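O-ureido-L-serine synthase (PDB 3X44) catalyses the pyridoxal-phosphate-dependent addition of hydroxyurea to O-acetyl-L-serine, giving the O-ureido-L-serine used to make the antibiotic D-cycloserine, and also acts as a cysteine synthase. Local coordinates at residues A[201-206]-A[215-220]; A[248-253]-A[269-274]; A[100-105]-A[112-117]; A[36-39]-A[43-46]. The protein carries 1 engineered substitution. One frame throughout, in Å; residues are numbered along the deposited sequence.

Contact 1 of 4, residues A[201-206]-A[215-220]; sequences LEPSNA and SPHQIQ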
loop_
_atom_site.group_PDB
_atom_site.type_symbol
_atom_site.label_atom_id
_atom_site.label_comp_id
_atom_site.label_asym_id
_atom_site.label_seq_id
_atom_site.Cartn_x
_atom_site.Cartn_y
_atom_site.Cartn_z
ATOM N N LEU A 201 12.141 -1.564 28.423
ATOM C CA LEU A 201 13.164 -0.833 29.149
ATOM C C LEU A 201 12.588 0.365 29.886
ATOM O O LEU A 201 11.504 0.849 29.559
ATOM C CB LEU A 201 14.263 -0.365 28.185
ATOM C CG LEU A 201 13.814 0.540 27.036
ATOM C CD1 LEU A 201 13.980 1.998 27.436
ATOM C CD2 LEU A 201 14.636 0.231 25.795
ATOM N N GLU A 202 13.317 0.821 30.897
ATOM C CA GLU A 202 12.935 1.986 31.675
ATOM C C GLU A 202 14.199 2.836 31.761
ATOM O O GLU A 202 15.306 2.325 31.575
ATOM C CB GLU A 202 12.510 1.591 33.093
ATOM C CG GLU A 202 11.659 0.349 33.196
ATOM C CD GLU A 202 11.172 0.124 34.620
ATOM O OE1 GLU A 202 10.247 0.847 35.049
ATOM O OE2 GLU A 202 11.719 -0.765 35.312
ATOM N N PRO A 203 14.052 4.145 32.013
ATOM C CA PRO A 203 15.256 4.978 32.109
ATOM C C PRO A 203 16.028 4.562 33.357
ATOM O O PRO A 203 15.424 4.198 34.371
ATOM C CB PRO A 203 14.712 6.409 32.217
ATOM C CG PRO A 203 13.256 6.319 31.793
ATOM C CD PRO A 203 12.818 4.930 32.187
ATOM N N SER A 204 17.356 4.597 33.279
ATOM C CA SER A 204 18.201 4.219 34.409
ATOM C C SER A 204 17.775 4.951 35.676
ATOM O O SER A 204 17.825 4.394 36.770
ATOM C CB SER A 204 19.668 4.564 34.127
ATOM O OG SER A 204 20.197 3.788 33.066
ATOM N N ASN A 205 17.363 6.206 35.514
ATOM C CA ASN A 205 16.960 7.031 36.650
ATOM C C ASN A 205 15.459 7.043 36.951
ATOM O O ASN A 205 14.994 7.832 37.772
ATOM C CB ASN A 205 17.461 8.471 36.456
ATOM C CG ASN A 205 17.295 8.976 35.027
ATOM O OD1 ASN A 205 17.013 8.211 34.106
ATOM N ND2 ASN A 205 17.476 10.281 34.841
ATOM N N ALA A 206 14.701 6.169 36.303
ATOM C CA ALA A 206 13.264 6.120 36.553
ATOM C C ALA A 206 12.730 4.700 36.430
ATOM O O ALA A 206 11.736 4.448 35.743
ATOM C CB ALA A 206 12.530 7.055 35.592
ATOM N N SER A 215 12.409 9.778 39.093
ATOM C CA SER A 215 13.066 11.062 39.175
ATOM C C SER A 215 12.852 11.718 37.824
ATOM O O SER A 215 12.754 11.033 36.814
ATOM C CB SER A 215 14.565 10.882 39.417
ATOM O OG SER A 215 14.841 10.683 40.791
ATOM N N PRO A 216 12.714 13.048 37.794
ATOM C CA PRO A 216 12.526 13.670 36.481
ATOM C C PRO A 216 13.707 13.194 35.624
ATOM O O PRO A 216 14.832 13.106 36.116
ATOM C CB PRO A 216 12.589 15.168 36.778
ATOM C CG PRO A 216 12.192 15.286 38.217
ATOM C CD PRO A 216 12.687 14.027 38.895
ATOM N N HIS A 217 13.455 12.865 34.363
ATOM C CA HIS A 217 14.518 12.376 33.488
ATOM C C HIS A 217 14.412 12.996 32.100
ATOM O O HIS A 217 13.436 13.683 31.793
ATOM C CB HIS A 217 14.440 10.854 33.380
ATOM C CG HIS A 217 13.136 10.368 32.834
ATOM N ND1 HIS A 217 12.941 10.115 31.492
ATOM C CD2 HIS A 217 11.940 10.162 33.434
ATOM C CE1 HIS A 217 11.681 9.778 31.291
ATOM N NE2 HIS A 217 11.052 9.799 32.452
ATOM N N GLN A 218 15.404 12.726 31.256
ATOM C CA GLN A 218 15.439 13.306 29.922
ATOM C C GLN A 218 14.893 12.477 28.764
ATOM O O GLN A 218 14.920 12.930 27.620
ATOM C CB GLN A 218 16.866 13.745 29.611
ATOM C CG GLN A 218 17.439 14.638 30.692
ATOM C CD GLN A 218 18.609 15.460 30.215
ATOM O OE1 GLN A 218 18.438 16.453 29.506
ATOM N NE2 GLN A 218 19.810 15.051 30.603
ATOM N N ILE A 219 14.404 11.272 29.031
ATOM C CA ILE A 219 13.866 10.484 27.926
ATOM C C ILE A 219 12.373 10.770 27.806
ATOM O O ILE A 219 11.524 9.920 28.074
ATOM C CB ILE A 219 14.127 8.971 28.097
ATOM C CG1 ILE A 219 15.597 8.730 28.444
ATOM C CG2 ILE A 219 13.833 8.263 26.796
ATOM C CD1 ILE A 219 15.961 7.270 28.649
ATOM N N GLN A 220 12.087 11.998 27.385
ATOM C CA GLN A 220 10.732 12.509 27.223
ATOM C C GLN A 220 9.743 11.513 26.640
ATOM O O GLN A 220 9.971 10.936 25.576
ATOM C CB GLN A 220 10.767 13.791 26.376
ATOM C CG GLN A 220 11.860 14.766 26.808
ATOM C CD GLN A 220 11.524 16.227 26.531
ATOM O OE1 GLN A 220 10.376 16.579 26.266
ATOM N NE2 GLN A 220 12.534 17.084 26.593
HETATM O O HOH W 1 15.693 7.634 40.725
#

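Contact 2 of 4, residues A[248-253]-A[269-274]; sequences RDTSRR and TVATAL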
loop_
_atom_site.group_PDB
_atom_site.type_symbol
_atom_site.label_atom_id
_atom_site.label_comp_id
_atom_site.label_asym_id
_atom_site.label_seq_id
_atom_site.Cartn_x
_atom_site.Cartn_y
_atom_site.Cartn_z
ATOM N N ARG A 248 20.465 9.218 24.004
ATOM C CA ARG A 248 20.690 10.452 23.261
ATOM C C ARG A 248 21.756 10.239 22.190
ATOM O O ARG A 248 21.602 10.669 21.044
ATOM C CB ARG A 248 21.134 11.552 24.235
ATOM C CG ARG A 248 20.985 12.967 23.714
ATOM C CD ARG A 248 22.196 13.395 22.893
ATOM N NE ARG A 248 23.468 13.072 23.534
ATOM C CZ ARG A 248 24.129 13.891 24.346
ATOM N NH1 ARG A 248 23.641 15.091 24.623
ATOM N NH2 ARG A 248 25.288 13.517 24.871
ATOM N N ASP A 249 22.836 9.569 22.574
ATOM C CA ASP A 249 23.935 9.295 21.655
ATOM C C ASP A 249 23.507 8.323 20.558
ATOM O O ASP A 249 23.972 8.411 19.423
ATOM C CB ASP A 249 25.121 8.704 22.422
ATOM C CG ASP A 249 25.799 9.716 23.322
ATOM O OD1 ASP A 249 26.657 9.299 24.125
ATOM O OD2 ASP A 249 25.478 10.924 23.228
ATOM N N THR A 250 22.616 7.399 20.896
ATOM C CA THR A 250 22.154 6.424 19.921
ATOM C C THR A 250 21.222 7.078 18.897
ATOM O O THR A 250 21.203 6.694 17.721
ATOM C CB THR A 250 21.471 5.245 20.634
ATOM O OG1 THR A 250 22.378 4.709 21.610
ATOM C CG2 THR A 250 21.116 4.156 19.656
ATOM N N SER A 251 20.464 8.081 19.337
ATOM C CA SER A 251 19.570 8.806 18.434
ATOM C C SER A 251 20.447 9.571 17.437
ATOM O O SER A 251 20.133 9.673 16.249
ATOM C CB SER A 251 18.705 9.796 19.217
ATOM O OG SER A 251 18.237 10.839 18.376
ATOM N N ARG A 252 21.549 10.109 17.942
ATOM C CA ARG A 252 22.487 10.854 17.115
ATOM C C ARG A 252 23.059 9.932 16.057
ATOM O O ARG A 252 23.114 10.283 14.875
ATOM C CB ARG A 252 23.626 11.419 17.976
ATOM C CG ARG A 252 23.247 12.667 18.751
ATOM C CD ARG A 252 24.438 13.280 19.481
ATOM N NE ARG A 252 24.098 14.593 20.018
ATOM C CZ ARG A 252 24.863 15.299 20.844
ATOM N NH1 ARG A 252 26.037 14.826 21.244
ATOM N NH2 ARG A 252 24.444 16.480 21.279
ATOM N N ARG A 253 23.469 8.741 16.489
ATOM C CA ARG A 253 24.057 7.748 15.595
ATOM C C ARG A 253 23.086 7.313 14.502
ATOM O O ARG A 253 23.481 7.076 13.355
ATOM C CB ARG A 253 24.513 6.518 16.398
ATOM C CG ARG A 253 25.790 6.735 17.229
ATOM C CD ARG A 253 26.399 5.396 17.676
ATOM N NE ARG A 253 26.701 4.541 16.525
ATOM C CZ ARG A 253 26.906 3.230 16.595
ATOM N NH1 ARG A 253 26.845 2.603 17.764
ATOM N NH2 ARG A 253 27.156 2.541 15.494
ATOM N N THR A 269 15.415 2.600 22.776
ATOM C CA THR A 269 15.047 1.262 22.313
ATOM C C THR A 269 16.122 0.664 21.407
ATOM O O THR A 269 16.504 -0.494 21.568
ATOM C CB THR A 269 13.697 1.272 21.559
ATOM O OG1 THR A 269 13.787 2.140 20.425
ATOM C CG2 THR A 269 12.580 1.761 22.473
ATOM N N VAL A 270 16.615 1.454 20.460
ATOM C CA VAL A 270 17.659 0.974 19.569
ATOM C C VAL A 270 18.903 0.586 20.369
ATOM O O VAL A 270 19.508 -0.461 20.116
ATOM C CB VAL A 270 18.042 2.043 18.542
ATOM C CG1 VAL A 270 19.262 1.584 17.730
ATOM C CG2 VAL A 270 16.856 2.316 17.633
ATOM N N ALA A 271 19.278 1.442 21.323
ATOM C CA ALA A 271 20.440 1.216 22.179
ATOM C C ALA A 271 20.302 -0.124 22.891
ATOM O O ALA A 271 21.224 -0.942 22.904
ATOM C CB ALA A 271 20.562 2.344 23.208
ATOM N N THR A 272 19.130 -0.349 23.471
ATOM C CA THR A 272 18.869 -1.594 24.173
ATOM C C THR A 272 19.003 -2.765 23.209
ATOM O O THR A 272 19.658 -3.762 23.519
ATOM C CB THR A 272 17.457 -1.598 24.775
ATOM O OG1 THR A 272 17.445 -0.761 25.941
ATOM C CG2 THR A 272 17.040 -3.013 25.163
ATOM N N ALA A 273 18.379 -2.633 22.039
ATOM C CA ALA A 273 18.418 -3.680 21.026
ATOM C C ALA A 273 19.851 -3.994 20.601
ATOM O O ALA A 273 20.211 -5.161 20.407
ATOM C CB ALA A 273 17.598 -3.256 19.809
ATOM N N LEU A 274 20.659 -2.949 20.443
ATOM C CA LEU A 274 22.046 -3.116 20.031
ATOM C C LEU A 274 22.814 -3.831 21.137
ATOM O O LEU A 274 23.714 -4.624 20.868
ATOM C CB LEU A 274 22.683 -1.752 19.739
ATOM C CG LEU A 274 22.290 -1.074 18.424
ATOM C CD1 LEU A 274 22.863 0.337 18.372
ATOM C CD2 LEU A 274 22.803 -1.892 17.246
#

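Contact 3 of 4, residues A[100-105]-A[112-117]; sequences ERRKLI and LVLFPG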
loop_
_atom_site.group_PDB
_atom_site.type_symbol
_atom_site.label_atom_id
_atom_site.label_comp_id
_atom_site.label_asym_id
_atom_site.label_seq_id
_atom_site.Cartn_x
_atom_site.Cartn_y
_atom_site.Cartn_z
ATOM N N GLU A 100 9.050 22.646 21.704
ATOM C CA GLU A 100 8.496 22.224 20.420
ATOM C C GLU A 100 7.114 21.614 20.665
ATOM O O GLU A 100 6.191 21.786 19.866
ATOM C CB GLU A 100 9.408 21.186 19.750
ATOM C CG GLU A 100 10.664 21.781 19.100
ATOM C CD GLU A 100 11.887 21.687 20.007
ATOM O OE1 GLU A 100 11.701 21.590 21.236
ATOM O OE2 GLU A 100 13.031 21.713 19.495
ATOM N N ARG A 101 6.988 20.893 21.775
ATOM C CA ARG A 101 5.722 20.272 22.151
ATOM C C ARG A 101 4.678 21.359 22.416
ATOM O O ARG A 101 3.537 21.254 21.966
ATOM C CB ARG A 101 5.903 19.426 23.409
ATOM C CG ARG A 101 6.542 18.070 23.180
ATOM C CD ARG A 101 7.237 17.585 24.448
ATOM N NE ARG A 101 7.402 16.137 24.433
ATOM C CZ ARG A 101 8.375 15.505 23.786
ATOM N NH1 ARG A 101 9.278 16.199 23.100
ATOM N NH2 ARG A 101 8.431 14.181 23.802
ATOM N N ARG A 102 5.062 22.398 23.154
ATOM C CA ARG A 102 4.128 23.487 23.436
ATOM C C ARG A 102 3.670 24.154 22.135
ATOM O O ARG A 102 2.488 24.446 21.947
ATOM C CB ARG A 102 4.779 24.562 24.311
ATOM C CG ARG A 102 5.116 24.148 25.737
ATOM C CD ARG A 102 5.867 25.288 26.404
ATOM N NE ARG A 102 6.562 24.875 27.616
ATOM C CZ ARG A 102 6.980 25.712 28.559
ATOM N NH1 ARG A 102 7.605 25.243 29.631
ATOM N NH2 ARG A 102 6.775 27.015 28.434
ATOM N N LYS A 103 4.616 24.394 21.238
ATOM C CA LYS A 103 4.302 25.056 19.986
ATOM C C LYS A 103 3.449 24.200 19.069
ATOM O O LYS A 103 2.552 24.710 18.391
ATOM C CB LYS A 103 5.592 25.462 19.270
ATOM C CG LYS A 103 6.227 26.723 19.837
ATOM C CD LYS A 103 7.480 27.108 19.069
ATOM C CE LYS A 103 8.111 28.367 19.643
ATOM N NZ LYS A 103 8.443 29.334 18.567
ATOM N N LEU A 104 3.716 22.900 19.049
ATOM C CA LEU A 104 2.956 22.005 18.191
ATOM C C LEU A 104 1.511 21.927 18.658
ATOM O O LEU A 104 0.581 21.976 17.850
ATOM C CB LEU A 104 3.600 20.616 18.173
ATOM C CG LEU A 104 4.740 20.461 17.156
ATOM C CD1 LEU A 104 5.102 18.991 16.996
ATOM C CD2 LEU A 104 4.312 21.037 15.819
ATOM N N ILE A 105 1.324 21.818 19.966
ATOM C CA ILE A 105 -0.020 21.759 20.517
ATOM C C ILE A 105 -0.748 23.041 20.109
ATOM O O ILE A 105 -1.894 23.005 19.655
ATOM C CB ILE A 105 0.021 21.626 22.057
ATOM C CG1 ILE A 105 0.566 20.240 22.429
ATOM C CG2 ILE A 105 -1.387 21.815 22.637
ATOM C CD1 ILE A 105 0.991 20.076 23.876
ATOM N N LEU A 112 -2.962 25.235 26.438
ATOM C CA LEU A 112 -1.846 24.757 27.244
ATOM C C LEU A 112 -1.913 25.115 28.729
ATOM O O LEU A 112 -2.053 26.282 29.092
ATOM C CB LEU A 112 -0.551 25.316 26.650
ATOM C CG LEU A 112 0.807 24.792 27.104
ATOM C CD1 LEU A 112 0.865 23.281 26.978
ATOM C CD2 LEU A 112 1.878 25.440 26.247
ATOM N N VAL A 113 -1.819 24.097 29.580
ATOM C CA VAL A 113 -1.825 24.281 31.027
ATOM C C VAL A 113 -0.531 23.643 31.524
ATOM O O VAL A 113 -0.389 22.420 31.527
ATOM C CB VAL A 113 -3.038 23.572 31.708
ATOM C CG1 VAL A 113 -2.909 23.649 33.219
ATOM C CG2 VAL A 113 -4.344 24.220 31.270
ATOM N N LEU A 114 0.425 24.473 31.921
ATOM C CA LEU A 114 1.698 23.960 32.399
ATOM C C LEU A 114 1.713 23.825 33.916
ATOM O O LEU A 114 0.941 24.478 34.616
ATOM C CB LEU A 114 2.838 24.879 31.947
ATOM C CG LEU A 114 2.898 25.193 30.448
ATOM C CD1 LEU A 114 4.081 26.118 30.154
ATOM C CD2 LEU A 114 3.011 23.896 29.664
ATOM N N PHE A 115 2.590 22.961 34.411
ATOM C CA PHE A 115 2.740 22.737 35.844
ATOM C C PHE A 115 4.176 22.307 36.114
ATOM O O PHE A 115 4.862 21.807 35.219
ATOM C CB PHE A 115 1.750 21.669 36.344
ATOM C CG PHE A 115 2.065 20.265 35.889
ATOM C CD1 PHE A 115 1.527 19.766 34.702
ATOM C CD2 PHE A 115 2.881 19.430 36.658
ATOM C CE1 PHE A 115 1.797 18.451 34.282
ATOM C CE2 PHE A 115 3.160 18.112 36.250
ATOM C CZ PHE A 115 2.615 17.626 35.058
ATOM N N PRO A 116 4.654 22.505 37.351
ATOM C CA PRO A 116 6.026 22.122 37.706
ATOM C C PRO A 116 6.334 20.666 37.351
ATOM O O PRO A 116 5.810 19.735 37.967
ATOM C CB PRO A 116 6.099 22.403 39.210
ATOM C CG PRO A 116 5.062 23.487 39.428
ATOM C CD PRO A 116 3.939 23.111 38.490
ATOM N N GLY A 117 7.192 20.484 36.351
ATOM C CA GLY A 117 7.538 19.151 35.896
ATOM C C GLY A 117 7.896 18.130 36.960
ATOM O O GLY A 117 7.517 16.962 36.854
#

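Contact 4 of 4, residues A[36-39]-A[43-46]; sequences FNPG and ADRL. Engineered in segment 43-46: Ala43 (natural residue Lys).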
loop_
_atom_site.group_PDB
_atom_site.type_symbol
_atom_site.label_atom_id
_atom_site.label_comp_id
_atom_site.label_asym_id
_atom_site.label_seq_id
_atom_site.Cartn_x
_atom_site.Cartn_y
_atom_site.Cartn_z
ATOM N N PHE A 36 6.239 8.573 10.785
ATOM C CA PHE A 36 5.467 8.609 9.548
ATOM C C PHE A 36 3.977 8.896 9.780
ATOM O O PHE A 36 3.217 9.100 8.825
ATOM C CB PHE A 36 5.635 7.289 8.782
ATOM C CG PHE A 36 6.921 7.201 7.988
ATOM C CD1 PHE A 36 6.972 7.645 6.666
ATOM C CD2 PHE A 36 8.072 6.665 8.559
ATOM C CE1 PHE A 36 8.150 7.553 5.927
ATOM C CE2 PHE A 36 9.255 6.569 7.829
ATOM C CZ PHE A 36 9.295 7.014 6.508
ATOM N N ASN A 37 3.551 8.897 11.041
ATOM C CA ASN A 37 2.161 9.210 11.356
ATOM C C ASN A 37 2.013 10.710 11.095
ATOM O O ASN A 37 2.972 11.466 11.270
ATOM C CB ASN A 37 1.858 8.901 12.829
ATOM C CG ASN A 37 1.529 7.438 13.059
ATOM O OD1 ASN A 37 0.737 6.845 12.322
ATOM N ND2 ASN A 37 2.141 6.844 14.077
ATOM N N PRO A 38 0.810 11.163 10.699
ATOM C CA PRO A 38 0.597 12.593 10.421
ATOM C C PRO A 38 0.952 13.525 11.576
ATOM O O PRO A 38 1.378 14.662 11.354
ATOM C CB PRO A 38 -0.887 12.681 10.041
ATOM C CG PRO A 38 -1.507 11.424 10.598
ATOM C CD PRO A 38 -0.422 10.375 10.515
ATOM N N GLY A 39 0.764 13.048 12.801
ATOM C CA GLY A 39 1.095 13.838 13.972
ATOM C C GLY A 39 2.585 13.805 14.297
ATOM O O GLY A 39 3.056 14.565 15.144
ATOM N N ALA A 43 1.774 8.540 19.121
ATOM C CA ALA A 43 0.654 9.076 19.893
ATOM C C ALA A 43 -0.620 9.202 19.067
ATOM O O ALA A 43 -1.724 9.215 19.608
ATOM C CB ALA A 43 1.035 10.438 20.483
ATOM N N ASP A 44 -0.462 9.300 17.752
ATOM C CA ASP A 44 -1.599 9.429 16.852
ATOM C C ASP A 44 -2.570 8.248 16.973
ATOM O O ASP A 44 -3.785 8.411 16.827
ATOM C CB ASP A 44 -1.114 9.505 15.406
ATOM C CG ASP A 44 -0.612 10.881 15.016
ATOM O OD1 ASP A 44 -0.503 11.120 13.800
ATOM O OD2 ASP A 44 -0.321 11.718 15.896
ATOM N N ARG A 45 -2.028 7.058 17.224
ATOM C CA ARG A 45 -2.854 5.862 17.338
ATOM C C ARG A 45 -3.783 5.921 18.547
ATOM O O ARG A 45 -4.945 5.529 18.472
ATOM C CB ARG A 45 -1.972 4.616 17.426
ATOM C CG ARG A 45 -1.116 4.361 16.188
ATOM C CD ARG A 45 -0.052 3.310 16.476
ATOM N NE ARG A 45 0.911 3.167 15.387
ATOM C CZ ARG A 45 0.785 2.297 14.387
ATOM N NH1 ARG A 45 -0.268 1.491 14.338
ATOM N NH2 ARG A 45 1.718 2.231 13.440
ATOM N N LEU A 46 -3.256 6.414 19.658
ATOM C CA LEU A 46 -4.025 6.532 20.882
ATOM C C LEU A 46 -5.068 7.641 20.748
ATOM O O LEU A 46 -6.235 7.449 21.084
ATOM C CB LEU A 46 -3.081 6.836 22.047
ATOM C CG LEU A 46 -3.642 7.094 23.446
ATOM C CD1 LEU A 46 -2.556 6.800 24.470
ATOM C CD2 LEU A 46 -4.100 8.539 23.573
#

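Contact 1 of 4, residues A[201-206]-A[215-220]
Pro203 lays its CG over one face of the His217 imidazole, in a CH-pi contact 3.9 Å from the ring centroid and displaced toward the ND1 and CE1 rim. The same pyrrolidine reaches Ile219, its CB lying 3.9 Å from Ile219 CD1. Asn205 comes at the histidine from another direction, at about a right angle. Its amide plane is turned 69° from the ring, and its ND2 rests 3.4 Å from His217 CB while making a weak hydrogen bond to Glu244 OE2. Ala206 adds a methyl group, with CB 3.8 Å from His217 CD2.

The ring is held from its own side of the contact. With CG between the backbone N and the carbonyl carbon (chi1 59°), His217 folds back so that ND1 accepts the N-H of Ile219 over 3.1 Å, from a position tilted 21° out of the ring plane; NE2 makes a weak hydrogen bond to Leu222 O. A water donates to Asn205 O and also bonds to Ser215 OG, bridging two residues that share no direct hydrogen bond.

Pro203 to Ala206 form a type I beta turn at the end of strand 197-203, while Ile219 centres an inverse gamma turn. In this fold-type II pyridoxal-phosphate enzyme of the cysteine synthase family, a loop following a sheet strand thus brings Gln220 to the pocket of the bound cofactor-product adduct.

Contact 2 of 4, residues A[248-253]-A[269-274]
Helices 248-253 and 269-274 cross almost perpendicularly, at 91°, with their axes 8.9 Å apart at closest approach and Thr250 opposite Ala271, whose CA atoms lie 5.9 Å from each other.

Thr250 carries the contact with both of its branches. Its methyl points away from the backbone N, and from there CG2 reaches 3.7 Å from Val270 CG1. CG2 also comes close to the backbone N of Ala271 and, more loosely, to Leu274 CD1. The hydroxyl branch lies beside the backbone N (chi1 -54°) and faces the alanine across the contact, OG1 standing 3.4 Å from Ala271 CB. That approach is packing alone, because the polar need of OG1 is met within its own helix, by a hydrogen bond with Thr246 O.

Arg248, Asp249 and Arg252 work away from this interface. Arg248 grips Asp249 side-on with two nitrogens, NE at 3.0 Å and NH2 at 3.1 Å from the single oxygen OD2, which lies in the guanidinium plane. Over a face of that guanidinium sits Arg252 NH1, 3.7 Å above the plane. The carboxylate and the carbonyls of Phe301, which meets Arg248, and of Leu302 and Asp304, which meet Arg252, may ease this approach of like charges.

Between the two segments there is thus no hydrogen bond or salt bridge. Ala271, opposite Thr250, offers just a methyl there, and Thr250, with its hydroxyl satisfied in its own helix, contributes mainly van der Waals packing.

Contact 3 of 4, residues A[100-105]-A[112-117]
Arg102 and Leu114 meet through a methyl group set on a flat cation. Leu114 CD1 sits over the centre of one guanidinium face, 3.3 Å above its plane and 3.3 Å from both Arg102 CZ and Arg102 NH2, a close fit. The two side chains cross at about a right angle.

Apolar packing lies nearer the helix. The aliphatic part of Arg102 runs over Leu112, whose CD2 touches Arg102 CG at 3.5 Å and Arg102 CB at 3.6 Å. With the chain extended from CG to NE, one arginine spans both leucines, its methylenes on Leu112 and its guanidinium on Leu114. Ile105 joins more distantly, its CD1 4.5 Å from Leu112 CD1, and it also packs on Met93, as Leu112 does.

This is the return half of a beta-alpha-beta unit in which strand 88-94, helix 99-107 and strand 111-115 follow one another. Helix segment 100-105 and strand segment 112-115 run roughly antiparallel, at 157°, with 10.1 Å between their axes.

Hydrogen bonding is directed elsewhere. Arg102 NH2 bonds to Glu308 O of the second subunit, and NH1 weakly to Asp95 O of its own chain. Strand 111-115 is the outermost of its four-stranded parallel sheet within the chain, and the neighbouring subunit meets it there: Leu112 N bonds to Asp311 OD2, and Leu114 N to Ser310 OG, both of that second subunit.

Contact 4 of 4, residues A[36-39]-A[43-46]
Asp44 swings its carboxylate to the side of its backbone N, CG anti to the carbonyl carbon (chi1 -80°), and this brings OD1 to the amide of Gly39. Asn37 packs its CB against that carboxylate, and a similar first torsion (chi1 -83°) turns its amide to the side of its own backbone N; the two side chains lie alongside, pointing opposite ways, their planes 38° apart.

The carboxylate takes the Gly39 N-H on the syn lone pair of OD1. The modelled separation from Gly39 N to Asp44 OD1, 2.5 Å, is too short to be trusted in detail. The same oxygen lies against the apolar parts of the loop, 3.4 Å from Asn37 CB and 3.4 Å from Pro38 CD, while OD2 is 3.2 Å from Gly39 CA. Arg45 and Asn37 also approach, at about a right angle, with Arg45 NE 4.1 Å from Asn37 ND2. What relates these two nitrogens is Glu34, whose OE2 forms a salt bridge with NE and a weak hydrogen bond with ND2. A second salt bridge joins Arg45 NH2 to Glu159, and Asn37 OD1 accepts from Gly12 N.

Ala43, an engineered residue, stands before Asp44 where the natural lysine carries pyridoxal phosphate. In this structure Asp44 ties the preceding loop to helix 43-56, within the cofactor-lysine signature of the cysteine synthase family: Asn-Pro, then Ser, then Lys-Asp-Arg, its lysine here replaced by alanine.

Contacts 2 and 4 are buried, whereas contacts 1 and 3 are only partly so. Contact 2, about 12 Å from the bound adduct at its nearest side chain, is van der Waals packing without a hydrogen bond between the segments. Contact 4, beside the cofactor site, is the one in which a hydrogen bond passes directly between the segments. Contact 1 uses a ring face and a water bridge, and contact 3 a guanidinium face, while one of its nitrogens bonds to the second subunit. Contacts 1 and 2 adjoin through Leu201 and Thr272, and Gln220 of contact 1 reaches Arg101 of contact 3. Contacts 3 and 4 both touch the second subunit, yet belong to different helices, 99-107 and 43-56.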